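Long-range contacts in probable glutamine synthetase (Pseudomonas aeruginosa, PDB 4HPP), which is a probable member of the glutamine synthetase family that binds a magnesium ion and glutamic acid: residues R8-T14 with A88-G94; L167-E173 with R201-V205; G81-P87 with V212-M216; S46-P50 with T415-K420; T21-S25 with G38-V42. All coordinates share one frame; numbering follows the deposited sequence.

In the fold
Contacts 1 and 5 both belong to the mixed five-stranded sheet of the N-terminal domain. Their centres lie about 10 Å apart, and contact 5 is nested in the loop that contact 1 closes. Contacts 2 and 3 share helix 196-216 of the catalytic domain, with centres about 16 Å apart. Contact 3 joins it to the loop that leads into strand 89-97 of contact 1. Contacts 1 and 2 also touch, because Asn204 probably accepts hydrogen bonds from Tyr91 and His93. Contact 4 lies far from contact 3, about 33 Å between centres, and ties the N-terminal region to helix 410-427. The N-terminal domain is thus anchored to the catalytic domain at separate places.

Contact 1 (R8-T14 with A88-G94)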
# COMPACT_ATOMS: atom_id res chain seq x y z
N ARG A 8 -20.87 24.09 -2.36
CA ARG A 8 -19.82 25.07 -2.36
C ARG A 8 -20.20 26.06 -1.28
O ARG A 8 -21.31 26.62 -1.32
CB ARG A 8 -19.72 25.76 -3.72
CG ARG A 8 -18.80 26.98 -3.72
CD ARG A 8 -18.78 27.55 -5.12
NE ARG A 8 -17.82 28.62 -5.37
CZ ARG A 8 -16.83 28.54 -6.27
NH1 ARG A 8 -16.65 27.43 -6.97
NH2 ARG A 8 -16.01 29.58 -6.47
N LEU A 9 -19.28 26.25 -0.31
CA LEU A 9 -19.43 27.23 0.78
C LEU A 9 -18.71 28.56 0.46
O LEU A 9 -17.62 28.58 -0.10
CB LEU A 9 -18.99 26.64 2.11
CG LEU A 9 -19.71 25.28 2.35
CD1 LEU A 9 -19.13 24.51 3.56
CD2 LEU A 9 -21.25 25.38 2.52
N VAL A 10 -19.34 29.68 0.78
CA VAL A 10 -18.69 30.95 0.64
C VAL A 10 -18.38 31.47 2.04
O VAL A 10 -19.26 31.47 2.89
CB VAL A 10 -19.59 31.95 -0.14
CG1 VAL A 10 -18.92 33.30 -0.14
CG2 VAL A 10 -19.76 31.47 -1.57
N SER A 11 -17.15 31.88 2.28
CA SER A 11 -16.85 32.53 3.54
C SER A 11 -16.88 34.06 3.50
O SER A 11 -16.48 34.66 2.53
CB SER A 11 -15.50 32.06 4.07
OG SER A 11 -15.61 30.85 4.81
N PHE A 12 -17.37 34.68 4.57
CA PHE A 12 -17.12 36.09 4.88
C PHE A 12 -15.98 36.11 5.94
O PHE A 12 -16.08 35.49 7.01
CB PHE A 12 -18.36 36.80 5.47
CG PHE A 12 -19.59 36.77 4.60
CD1 PHE A 12 -19.50 36.60 3.20
CD2 PHE A 12 -20.86 36.95 5.17
CE1 PHE A 12 -20.64 36.58 2.41
CE2 PHE A 12 -22.03 36.94 4.35
CZ PHE A 12 -21.91 36.74 2.98
N VAL A 13 -14.91 36.85 5.62
CA VAL A 13 -13.76 36.98 6.49
C VAL A 13 -13.45 38.38 6.98
O VAL A 13 -13.81 39.39 6.36
CB VAL A 13 -12.51 36.40 5.83
CG1 VAL A 13 -12.76 34.97 5.44
CG2 VAL A 13 -12.10 37.20 4.61
N THR A 14 -12.75 38.43 8.11
CA THR A 14 -12.11 39.67 8.57
C THR A 14 -10.76 39.24 9.04
O THR A 14 -10.58 38.08 9.45
CB THR A 14 -12.87 40.31 9.72
OG1 THR A 14 -12.26 41.57 10.05
CG2 THR A 14 -12.99 39.35 10.88
N ALA A 88 -13.49 24.46 -3.96
CA ALA A 88 -13.03 25.77 -4.30
C ALA A 88 -12.71 26.50 -2.96
O ALA A 88 -13.20 26.12 -1.91
CB ALA A 88 -14.07 26.52 -5.10
N LEU A 89 -11.86 27.51 -3.03
CA LEU A 89 -11.70 28.49 -2.02
C LEU A 89 -12.49 29.70 -2.41
O LEU A 89 -12.14 30.37 -3.36
CB LEU A 89 -10.23 28.86 -1.96
CG LEU A 89 -9.86 29.81 -0.80
CD1 LEU A 89 -10.12 29.25 0.60
CD2 LEU A 89 -8.40 30.23 -0.93
N ASP A 90 -13.53 30.00 -1.69
CA ASP A 90 -14.38 31.11 -2.06
C ASP A 90 -14.73 31.95 -0.88
O ASP A 90 -15.36 31.48 0.05
CB ASP A 90 -15.65 30.57 -2.69
CG ASP A 90 -16.40 31.60 -3.47
OD1 ASP A 90 -16.17 32.84 -3.23
OD2 ASP A 90 -17.22 31.16 -4.33
N TYR A 91 -14.34 33.22 -0.89
CA TYR A 91 -14.63 34.09 0.28
C TYR A 91 -14.48 35.54 -0.13
O TYR A 91 -13.85 35.83 -1.14
CB TYR A 91 -13.65 33.80 1.48
CG TYR A 91 -12.24 34.17 1.13
CD1 TYR A 91 -11.77 35.48 1.28
CD2 TYR A 91 -11.37 33.22 0.63
CE1 TYR A 91 -10.44 35.81 0.95
CE2 TYR A 91 -10.04 33.53 0.32
CZ TYR A 91 -9.59 34.83 0.45
OH TYR A 91 -8.28 35.13 0.08
N LEU A 92 -15.06 36.42 0.68
CA LEU A 92 -15.06 37.87 0.51
C LEU A 92 -14.62 38.56 1.82
O LEU A 92 -15.01 38.14 2.93
CB LEU A 92 -16.49 38.37 0.23
CG LEU A 92 -17.24 37.92 -1.00
CD1 LEU A 92 -17.95 36.61 -0.75
CD2 LEU A 92 -18.26 38.96 -1.43
N HIS A 93 -13.83 39.63 1.68
CA HIS A 93 -13.43 40.45 2.80
C HIS A 93 -14.59 41.33 3.15
O HIS A 93 -15.36 41.75 2.27
CB HIS A 93 -12.24 41.30 2.44
CG HIS A 93 -11.08 40.52 1.94
ND1 HIS A 93 -10.01 40.22 2.73
CD2 HIS A 93 -10.82 39.96 0.68
CE1 HIS A 93 -9.12 39.48 2.01
NE2 HIS A 93 -9.61 39.32 0.75
N GLY A 94 -14.73 41.59 4.45
CA GLY A 94 -15.85 42.34 4.91
C GLY A 94 -15.37 43.38 5.90
O GLY A 94 -14.25 43.28 6.45
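Arg8, just ahead of its strand, reaches across to Asp90 and Ala88 near the start of a parallel neighbour. Its CG is anti to the backbone N (chi1 170°), and the chain stays extended as far as NE. Beyond CB and CG, contact begins at Arg8 CD, within 4.0 Å of Asp90 OD2. Arg8 NE donates to Asp90 OD2 at 2.8 Å, meeting the oxygen's anti lone pair. Arg8 NH2 also donates to Asp90 OD2, at 2.9 Å, but from above the carboxylate plane. The guanidinium therefore grips one oxygen side-on, with the two planes 87° apart. CZ and NH1 of Arg8 pass over the methyl of Ala88, whose CB is 3.3 Å from NH1. Both charges have second partners: Glu79 for Arg8 NH2 and Arg75 for Asp90 OD2. This network probably keeps both groups charged.

Further along, the backbones take over. Ser11 N donates to Asp90 O, and Leu92 N donates to Ser11 O at 2.9 Å. Val13 N then binds Leu92 O at 3.0 Å, and a weak bond joins Gly94 N to Val13 O. On one face Val10 CG1 meets Leu92 CD1 at 3.5 Å, and that methyl also nears the edge of the Phe12 ring. On the other face Val13 CG2 lies 3.8 Å from Tyr91 CD1 and over a face of the His93 ring. Asn204 is the outside polar partner of Tyr91 and His93. The parallel pairing of strands 9-15 and 89-97 inside a mixed sheet is consistent with the beta-grasp fold of glutamine synthetase N-terminal domains.

Contact 2 (L167-E173 with R201-V205)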
# COMPACT_ATOMS: atom_id res chain seq x y z
N LEU A 167 -2.79 31.80 -7.07
CA LEU A 167 -2.77 33.24 -6.86
C LEU A 167 -3.34 33.94 -8.12
O LEU A 167 -4.19 34.84 -7.97
CB LEU A 167 -1.39 33.75 -6.46
CG LEU A 167 -0.75 33.22 -5.15
CD1 LEU A 167 0.76 33.43 -5.15
CD2 LEU A 167 -1.34 33.78 -3.85
N ALA A 168 -2.94 33.52 -9.34
CA ALA A 168 -3.64 34.09 -10.57
C ALA A 168 -5.15 33.98 -10.54
O ALA A 168 -5.85 35.03 -10.68
CB ALA A 168 -3.10 33.55 -11.89
N GLN A 169 -5.64 32.75 -10.29
CA GLN A 169 -7.09 32.58 -10.15
C GLN A 169 -7.64 33.45 -9.06
O GLN A 169 -8.74 33.86 -9.16
CB GLN A 169 -7.49 31.15 -9.78
CG GLN A 169 -7.14 30.04 -10.77
CD GLN A 169 -7.39 28.72 -10.15
OE1 GLN A 169 -8.50 28.48 -9.63
NE2 GLN A 169 -6.31 27.88 -10.05
N ALA A 170 -6.88 33.74 -8.02
CA ALA A 170 -7.45 34.49 -6.91
C ALA A 170 -7.41 35.98 -7.23
O ALA A 170 -7.79 36.80 -6.42
CB ALA A 170 -6.68 34.20 -5.67
N GLY A 171 -6.97 36.35 -8.44
CA GLY A 171 -6.86 37.78 -8.79
C GLY A 171 -5.76 38.55 -8.07
O GLY A 171 -5.82 39.79 -7.97
N THR A 172 -4.75 37.85 -7.57
CA THR A 172 -3.63 38.56 -6.91
C THR A 172 -2.59 39.14 -7.95
O THR A 172 -1.71 39.94 -7.61
CB THR A 172 -2.92 37.73 -5.81
OG1 THR A 172 -2.42 36.49 -6.36
CG2 THR A 172 -3.85 37.42 -4.71
N GLU A 173 -2.69 38.75 -9.20
CA GLU A 173 -1.60 39.09 -10.14
C GLU A 173 -0.20 38.62 -9.66
O GLU A 173 0.77 39.38 -9.56
CB GLU A 173 -1.61 40.58 -10.46
CG GLU A 173 -2.96 41.05 -11.02
CD GLU A 173 -2.99 42.54 -11.25
OE1 GLU A 173 -2.94 43.31 -10.23
OE2 GLU A 173 -3.06 42.93 -12.45
N ARG A 201 -4.86 42.03 -0.92
CA ARG A 201 -3.88 41.18 -1.64
C ARG A 201 -2.92 40.51 -0.63
O ARG A 201 -2.70 39.28 -0.68
CB ARG A 201 -3.17 41.97 -2.72
CG ARG A 201 -2.29 41.20 -3.67
CD ARG A 201 -2.11 42.03 -4.94
NE ARG A 201 -3.36 42.03 -5.73
CZ ARG A 201 -3.56 42.53 -6.96
NH1 ARG A 201 -2.60 43.09 -7.65
NH2 ARG A 201 -4.75 42.42 -7.49
N ALA A 202 -2.42 41.28 0.32
CA ALA A 202 -1.50 40.72 1.28
C ALA A 202 -2.23 39.56 1.96
O ALA A 202 -1.71 38.46 2.01
CB ALA A 202 -1.07 41.77 2.26
N VAL A 203 -3.48 39.74 2.36
CA VAL A 203 -4.22 38.65 3.05
C VAL A 203 -4.42 37.45 2.09
O VAL A 203 -4.08 36.30 2.44
CB VAL A 203 -5.59 39.11 3.63
CG1 VAL A 203 -6.45 37.90 4.05
CG2 VAL A 203 -5.39 40.09 4.77
N ASN A 204 -4.94 37.73 0.89
CA ASN A 204 -5.11 36.72 -0.14
C ASN A 204 -3.84 35.93 -0.44
O ASN A 204 -3.88 34.69 -0.52
CB ASN A 204 -5.51 37.37 -1.45
CG ASN A 204 -6.87 37.99 -1.41
OD1 ASN A 204 -7.72 37.63 -0.62
ND2 ASN A 204 -7.09 38.93 -2.29
N VAL A 205 -2.72 36.62 -0.62
CA VAL A 205 -1.45 35.89 -0.80
C VAL A 205 -1.15 34.90 0.35
O VAL A 205 -0.63 33.80 0.10
CB VAL A 205 -0.23 36.82 -1.04
CG1 VAL A 205 1.06 36.05 -0.90
CG2 VAL A 205 -0.29 37.49 -2.41
O HOH W 1 -5.95 40.62 -4.58
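Glu173 OE1 accepts from Arg201 NH1 at 2.6 Å in a salt bridge. The bond uses the anti lone pair of the oxygen, and the carboxylate and guanidinium planes are 75° apart. Both charged groups have a further partner in Arg191: its side chain binds Glu173 OE2, and its carbonyl accepts from Arg201 NH1. A bend at chi3 (-72°) turns the Arg201 guanidinium beneath the loop. There Thr172 O sits above one face of the group, 3.2 Å from Arg201 CZ; NE and NH1 are poorly angled to bond to it. At the edge, in plane, a water accepts from Arg201 NE and from Asn204 ND2. The other end of the Asn204 amide, OD1, accepts from Tyr91 and His93.

The apolar part is small. Thr172 CG2 lies 3.7 Å from Asn204 CB, the two side chains running antiparallel past one another. Leu167 CD2 rests 3.7 Å from Val205 CA. Thr172 OG1 makes a weak bond back to Leu167 O. Thr172 N also returns to Leu167 O, and Gly171 N to Ala168 O. With the positive phi of Gly171, these form a Schellman motif that ends helix 159-169 against helix 196-216 of the catalytic domain.

Contact 3 (G81-P87 with V212-M216); sequences GPDAAAP and VARQM
Gln215 reaches from its helix into the loop around Pro82 and Asp83. Its CG stands beside the backbone N (chi1 -70°), and the chain is extended beyond that point. The amide is thereby carried in between Gly81 and Ala86. OE1 accepts from Asp83 N at 3.0 Å, a nearly straight bond (164°) lying in the carbonyl plane. On the other side of the amide, NE2 donates to a water at 2.8 Å, and that water donates to Pro87 O. NE2 also bonds to Glu211, so both ends of the amide are engaged and its rotation is fixed. The methyl of Ala86 packs on the same group, with CB 3.7 Å from Gln215 CD.

The loop has its own order. Asp83 to Ala86 form a type I beta turn, and Asp83 OD1 accepts from Ala85 N in an Asx turn. The Asp83 carboxylate is swung anti to the backbone N (chi1 -179°), which brings OD1 back over the turn. This loop joins strands 66-78 and 89-97 of the N-terminal domain, while helix 196-216 belongs to the catalytic domain.

The Pro82 ring fills the angle between Val212 and Met216. Its CB lies 3.4 Å from Met216 CG, and its CG lies 3.8 Å from Val212 CG1. The ring and the Met216 side chain cross at about a right angle. Trp162 also packs on Pro82. Pro87 O accepts a further bond from Arg154 of a second subunit.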
# COMPACT_ATOMS: atom_id res chain seq x y z
N GLY A 81 -7.20 23.74 -7.28
CA GLY A 81 -5.83 23.71 -6.78
C GLY A 81 -5.23 22.36 -7.05
O GLY A 81 -5.81 21.56 -7.78
N PRO A 82 -4.09 22.07 -6.41
CA PRO A 82 -3.33 20.86 -6.62
C PRO A 82 -4.14 19.56 -6.48
O PRO A 82 -3.87 18.56 -7.16
CB PRO A 82 -2.24 20.94 -5.55
CG PRO A 82 -2.31 22.32 -4.97
CD PRO A 82 -3.32 23.10 -5.72
N ASP A 83 -5.10 19.57 -5.57
CA ASP A 83 -5.93 18.40 -5.26
C ASP A 83 -7.25 18.56 -6.05
O ASP A 83 -8.01 19.52 -5.83
CB ASP A 83 -6.19 18.37 -3.73
CG ASP A 83 -7.03 17.17 -3.30
OD1 ASP A 83 -7.77 16.62 -4.18
OD2 ASP A 83 -6.94 16.77 -2.09
N ALA A 84 -7.54 17.67 -6.99
CA ALA A 84 -8.73 17.93 -7.85
C ALA A 84 -10.05 17.71 -7.11
O ALA A 84 -11.10 18.22 -7.53
CB ALA A 84 -8.66 17.14 -9.14
N ALA A 85 -9.96 17.04 -5.96
CA ALA A 85 -11.12 16.71 -5.14
C ALA A 85 -11.42 17.81 -4.09
O ALA A 85 -12.33 17.64 -3.27
CB ALA A 85 -10.95 15.35 -4.49
N ALA A 86 -10.66 18.91 -4.09
CA ALA A 86 -10.75 19.86 -2.97
C ALA A 86 -11.76 20.97 -3.24
O ALA A 86 -12.02 21.32 -4.35
CB ALA A 86 -9.40 20.43 -2.59
N PRO A 87 -12.34 21.51 -2.20
CA PRO A 87 -13.38 22.46 -2.51
C PRO A 87 -12.75 23.73 -3.12
O PRO A 87 -11.59 24.05 -2.83
CB PRO A 87 -14.00 22.77 -1.13
CG PRO A 87 -13.42 21.71 -0.15
CD PRO A 87 -12.09 21.34 -0.74
N VAL A 212 -2.80 26.13 -0.89
CA VAL A 212 -2.11 25.30 -1.86
C VAL A 212 -1.29 24.28 -1.06
O VAL A 212 -1.46 23.06 -1.25
CB VAL A 212 -1.29 26.21 -2.80
CG1 VAL A 212 -0.44 25.42 -3.76
CG2 VAL A 212 -2.21 27.11 -3.62
N ALA A 213 -0.45 24.75 -0.11
CA ALA A 213 0.30 23.83 0.74
C ALA A 213 -0.63 22.76 1.36
O ALA A 213 -0.38 21.55 1.29
CB ALA A 213 1.09 24.61 1.82
N ARG A 214 -1.77 23.20 1.89
CA ARG A 214 -2.69 22.21 2.48
C ARG A 214 -3.03 21.15 1.43
O ARG A 214 -3.00 19.97 1.74
CB ARG A 214 -3.95 22.87 3.03
CG ARG A 214 -4.86 21.92 3.81
CD ARG A 214 -6.21 22.59 4.09
NE ARG A 214 -6.99 22.81 2.87
CZ ARG A 214 -7.77 21.90 2.30
NH1 ARG A 214 -7.90 20.67 2.77
NH2 ARG A 214 -8.42 22.19 1.20
N GLN A 215 -3.29 21.58 0.18
CA GLN A 215 -3.78 20.66 -0.83
C GLN A 215 -2.74 19.60 -1.21
O GLN A 215 -3.10 18.54 -1.73
CB GLN A 215 -4.34 21.37 -2.05
CG GLN A 215 -5.62 22.08 -1.76
CD GLN A 215 -6.35 22.49 -3.01
OE1 GLN A 215 -6.13 21.91 -4.09
NE2 GLN A 215 -7.20 23.51 -2.89
N MET A 216 -1.48 19.86 -0.87
CA MET A 216 -0.38 18.96 -1.30
C MET A 216 0.17 18.20 -0.10
O MET A 216 1.03 17.34 -0.25
CB MET A 216 0.73 19.77 -1.99
CG MET A 216 0.25 20.56 -3.22
SD MET A 216 1.50 21.39 -4.21
CE MET A 216 2.09 20.06 -5.24
O HOH W 2 -9.30 24.18 -4.62

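Contact 4 (S46-P50 with T415-K420)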
# COMPACT_ATOMS: atom_id res chain seq x y z
N SER A 46 -12.16 40.52 18.69
CA SER A 46 -11.08 41.49 18.47
C SER A 46 -10.15 41.64 19.69
O SER A 46 -9.06 42.24 19.58
CB SER A 46 -11.64 42.84 18.05
OG SER A 46 -12.57 42.68 16.98
N SER A 47 -10.51 41.07 20.83
CA SER A 47 -9.53 40.99 21.90
C SER A 47 -8.78 39.64 21.95
O SER A 47 -8.08 39.40 22.94
CB SER A 47 -10.17 41.27 23.29
OG SER A 47 -11.07 42.38 23.30
N LEU A 48 -8.95 38.74 20.96
CA LEU A 48 -8.18 37.48 21.02
C LEU A 48 -6.75 37.74 20.67
O LEU A 48 -6.46 38.42 19.69
CB LEU A 48 -8.71 36.36 20.13
CG LEU A 48 -10.04 35.64 20.43
CD1 LEU A 48 -10.63 35.01 19.18
CD2 LEU A 48 -9.96 34.59 21.52
N THR A 49 -5.87 37.20 21.52
CA THR A 49 -4.42 37.24 21.38
C THR A 49 -4.00 36.14 20.42
O THR A 49 -4.80 35.27 20.10
CB THR A 49 -3.69 37.01 22.74
OG1 THR A 49 -4.09 35.76 23.29
CG2 THR A 49 -3.97 38.12 23.71
N PRO A 50 -2.73 36.13 19.98
CA PRO A 50 -2.36 34.99 19.14
C PRO A 50 -2.62 33.61 19.77
O PRO A 50 -2.84 32.63 19.06
CB PRO A 50 -0.87 35.23 18.88
CG PRO A 50 -0.74 36.74 18.87
CD PRO A 50 -1.74 37.24 19.89
N THR A 415 -8.32 48.37 22.61
CA THR A 415 -8.48 46.93 22.43
C THR A 415 -7.17 46.27 21.93
O THR A 415 -6.78 45.18 22.42
CB THR A 415 -9.78 46.55 21.71
OG1 THR A 415 -9.59 45.38 20.91
CG2 THR A 415 -10.30 47.68 20.88
N TYR A 416 -6.46 46.99 21.08
CA TYR A 416 -5.13 46.58 20.63
C TYR A 416 -4.12 46.58 21.75
O TYR A 416 -3.45 45.57 22.03
CB TYR A 416 -4.64 47.47 19.49
CG TYR A 416 -3.41 46.90 18.83
CD1 TYR A 416 -2.12 47.25 19.27
CD2 TYR A 416 -3.52 45.96 17.82
CE1 TYR A 416 -0.99 46.70 18.69
CE2 TYR A 416 -2.39 45.41 17.23
CZ TYR A 416 -1.14 45.78 17.66
OH TYR A 416 -0.04 45.23 17.07
N LEU A 417 -4.01 47.73 22.40
CA LEU A 417 -3.06 47.89 23.48
C LEU A 417 -3.26 46.91 24.61
O LEU A 417 -2.30 46.43 25.21
CB LEU A 417 -3.17 49.30 24.06
CG LEU A 417 -2.41 50.44 23.40
CD1 LEU A 417 -2.63 51.67 24.26
CD2 LEU A 417 -0.92 50.14 23.24
N ALA A 418 -4.51 46.61 24.91
CA ALA A 418 -4.80 45.61 25.95
C ALA A 418 -4.55 44.21 25.48
O ALA A 418 -3.90 43.38 26.21
CB ALA A 418 -6.22 45.75 26.42
N MET A 419 -5.02 43.91 24.26
CA MET A 419 -4.81 42.58 23.73
C MET A 419 -3.32 42.20 23.66
O MET A 419 -2.98 41.04 23.80
CB MET A 419 -5.47 42.40 22.38
CG MET A 419 -5.19 41.02 21.81
SD MET A 419 -3.74 40.93 20.75
CE MET A 419 -4.46 41.71 19.26
N LYS A 420 -2.44 43.17 23.43
CA LYS A 420 -1.03 42.82 23.24
C LYS A 420 -0.26 42.64 24.57
O LYS A 420 0.57 41.72 24.71
CB LYS A 420 -0.34 43.87 22.35
CG LYS A 420 -0.66 43.82 20.86
CD LYS A 420 -0.06 42.56 20.21
CE LYS A 420 -0.62 42.38 18.81
NZ LYS A 420 -0.08 41.10 18.30
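Met419 supplies most of the van der Waals contact, lying against the backbone of Ser47, Leu48 and Thr49. A chi1 of 177° points the Met419 chain away from its own N and sends it out from the helix toward the loop. From there it bends at chi2 and chi3 and follows the loop. Met419 CG is 3.5 Å from Ser47 O and nearly as close to Leu48 O. Met419 SD passes 3.8 Å from Thr49 CA, and CE stays beside Leu48 O. Farther on, Met419 SD lies 4.3 Å from Pro50 CD. Thr49 answers with its methyl: Thr49 CG2 sits 3.1 Å from Met419 O and 3.7 Å from Met419 CG, the two side chains crossing at a slant.

The loop 46-50 lies between strands 39-41 and 66-78 in the N-terminal part of the chain. Helix 410-427 comes from the far end of the catalytic part. The contact therefore joins regions more than 360 residues apart, and every residue that takes part is buried.

Polar groups approach each other but do not bond across it. Thr415 OG1 is 3.5 Å from Ser46 O at a poor angle. Ser47 OG is hydrogen-bonded to Ser58 and Thr49 OG1 to Leu53 O, both on the loop side.

Lys420 NZ lies 4.4 Å from Pro50 CG, while a salt bridge to Glu423 and the Pro283 carbonyl hold it.

Contact 5 (T21-S25 with G38-V42); sequences TRGRS and GCGWV
Arg24 sets its CG beside the backbone N (chi1 -79°) and then runs extended to NE, which carries its guanidinium over Gly40. In Trp41 a chi1 of -162° turns CG away from the residue's own N and swings the indole back toward Arg22 and Gly23.

Gly40 O lies over the centre of one guanidinium face, 3.0 Å from Arg24 CZ. The nitrogens are badly angled to bond it. In the guanidinium plane a water accepts from Arg24 NH1 at 2.9 Å and from Gly40 N. Arg24 NE comes to the edge of the indole, 3.9 Å from Trp41 CE3, with the two planes 49° apart. On the same six-membered ring, Trp41 CH2 lies 3.5 Å from Arg22 CB. The Arg22 guanidinium turns to Asp16 and Asp52. Cys39 SG rests 4.0 Å from Arg24 CB.

Strands 21-27 and 39-41, the sheet's two outermost within this chain, share no backbone bond here (axes 8.0 Å apart at closest) and meet through side chains. Thr21, Gly23 and Ser25 bond through their backbone to a second subunit, and Val42 packs on Arg308 of that subunit's glutamic acid pocket. An N-terminal domain set beside a neighbour's pocket is characteristic of glutamine synthetase rings.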
# COMPACT_ATOMS: atom_id res chain seq x y z
N THR A 21 -7.12 35.73 10.00
CA THR A 21 -8.32 35.88 9.14
C THR A 21 -9.31 34.84 9.55
O THR A 21 -9.02 33.64 9.48
CB THR A 21 -7.97 35.59 7.69
OG1 THR A 21 -6.72 36.17 7.44
CG2 THR A 21 -8.92 36.15 6.71
N ARG A 22 -10.51 35.30 9.90
CA ARG A 22 -11.55 34.53 10.53
C ARG A 22 -12.86 34.78 9.78
O ARG A 22 -13.00 35.84 9.17
CB ARG A 22 -11.68 35.03 11.96
CG ARG A 22 -10.49 34.57 12.82
CD ARG A 22 -10.17 35.43 14.04
NE ARG A 22 -9.80 34.47 15.06
CZ ARG A 22 -8.73 34.50 15.87
NH1 ARG A 22 -7.86 35.49 15.96
NH2 ARG A 22 -8.57 33.49 16.66
N GLY A 23 -13.80 33.84 9.82
CA GLY A 23 -15.10 34.13 9.29
C GLY A 23 -16.04 32.98 9.44
O GLY A 23 -15.83 32.10 10.29
N ARG A 24 -17.08 32.98 8.59
CA ARG A 24 -18.19 32.06 8.68
C ARG A 24 -18.63 31.80 7.29
O ARG A 24 -18.47 32.67 6.44
CB ARG A 24 -19.36 32.74 9.36
CG ARG A 24 -19.22 32.80 10.85
CD ARG A 24 -20.42 33.44 11.50
NE ARG A 24 -20.06 33.88 12.83
CZ ARG A 24 -20.93 34.39 13.69
NH1 ARG A 24 -22.19 34.51 13.29
NH2 ARG A 24 -20.53 34.79 14.91
N SER A 25 -19.24 30.65 7.02
CA SER A 25 -19.57 30.39 5.63
C SER A 25 -21.01 29.95 5.44
O SER A 25 -21.70 29.56 6.41
CB SER A 25 -18.59 29.37 5.05
OG SER A 25 -18.94 28.07 5.48
N GLY A 38 -24.70 40.56 5.65
CA GLY A 38 -23.47 39.86 6.00
C GLY A 38 -23.83 38.72 6.93
O GLY A 38 -24.88 38.10 6.73
N CYS A 39 -22.96 38.48 7.94
CA CYS A 39 -23.11 37.46 8.98
C CYS A 39 -22.80 38.03 10.34
O CYS A 39 -22.05 39.01 10.44
CB CYS A 39 -22.16 36.28 8.75
SG CYS A 39 -20.39 36.63 8.96
N GLY A 40 -23.32 37.40 11.39
CA GLY A 40 -23.01 37.84 12.75
C GLY A 40 -21.52 37.81 13.09
O GLY A 40 -20.74 37.15 12.44
N TRP A 41 -21.12 38.57 14.10
CA TRP A 41 -19.74 38.52 14.60
C TRP A 41 -19.75 39.09 15.97
O TRP A 41 -20.66 39.84 16.32
CB TRP A 41 -18.83 39.33 13.67
CG TRP A 41 -17.39 39.00 13.82
CD1 TRP A 41 -16.37 39.82 14.31
CD2 TRP A 41 -16.74 37.71 13.55
NE1 TRP A 41 -15.16 39.14 14.34
CE2 TRP A 41 -15.32 37.88 13.87
CE3 TRP A 41 -17.17 36.50 13.06
CZ2 TRP A 41 -14.41 36.86 13.70
CZ3 TRP A 41 -16.24 35.49 12.88
CH2 TRP A 41 -14.91 35.65 13.21
N VAL A 42 -18.78 38.74 16.79
CA VAL A 42 -18.81 39.07 18.25
C VAL A 42 -17.65 40.06 18.47
O VAL A 42 -16.53 39.78 18.06
CB VAL A 42 -18.69 37.77 19.10
CG1 VAL A 42 -18.43 38.03 20.58
CG2 VAL A 42 -19.93 36.90 18.93
O HOH W 3 -24.08 34.63 11.10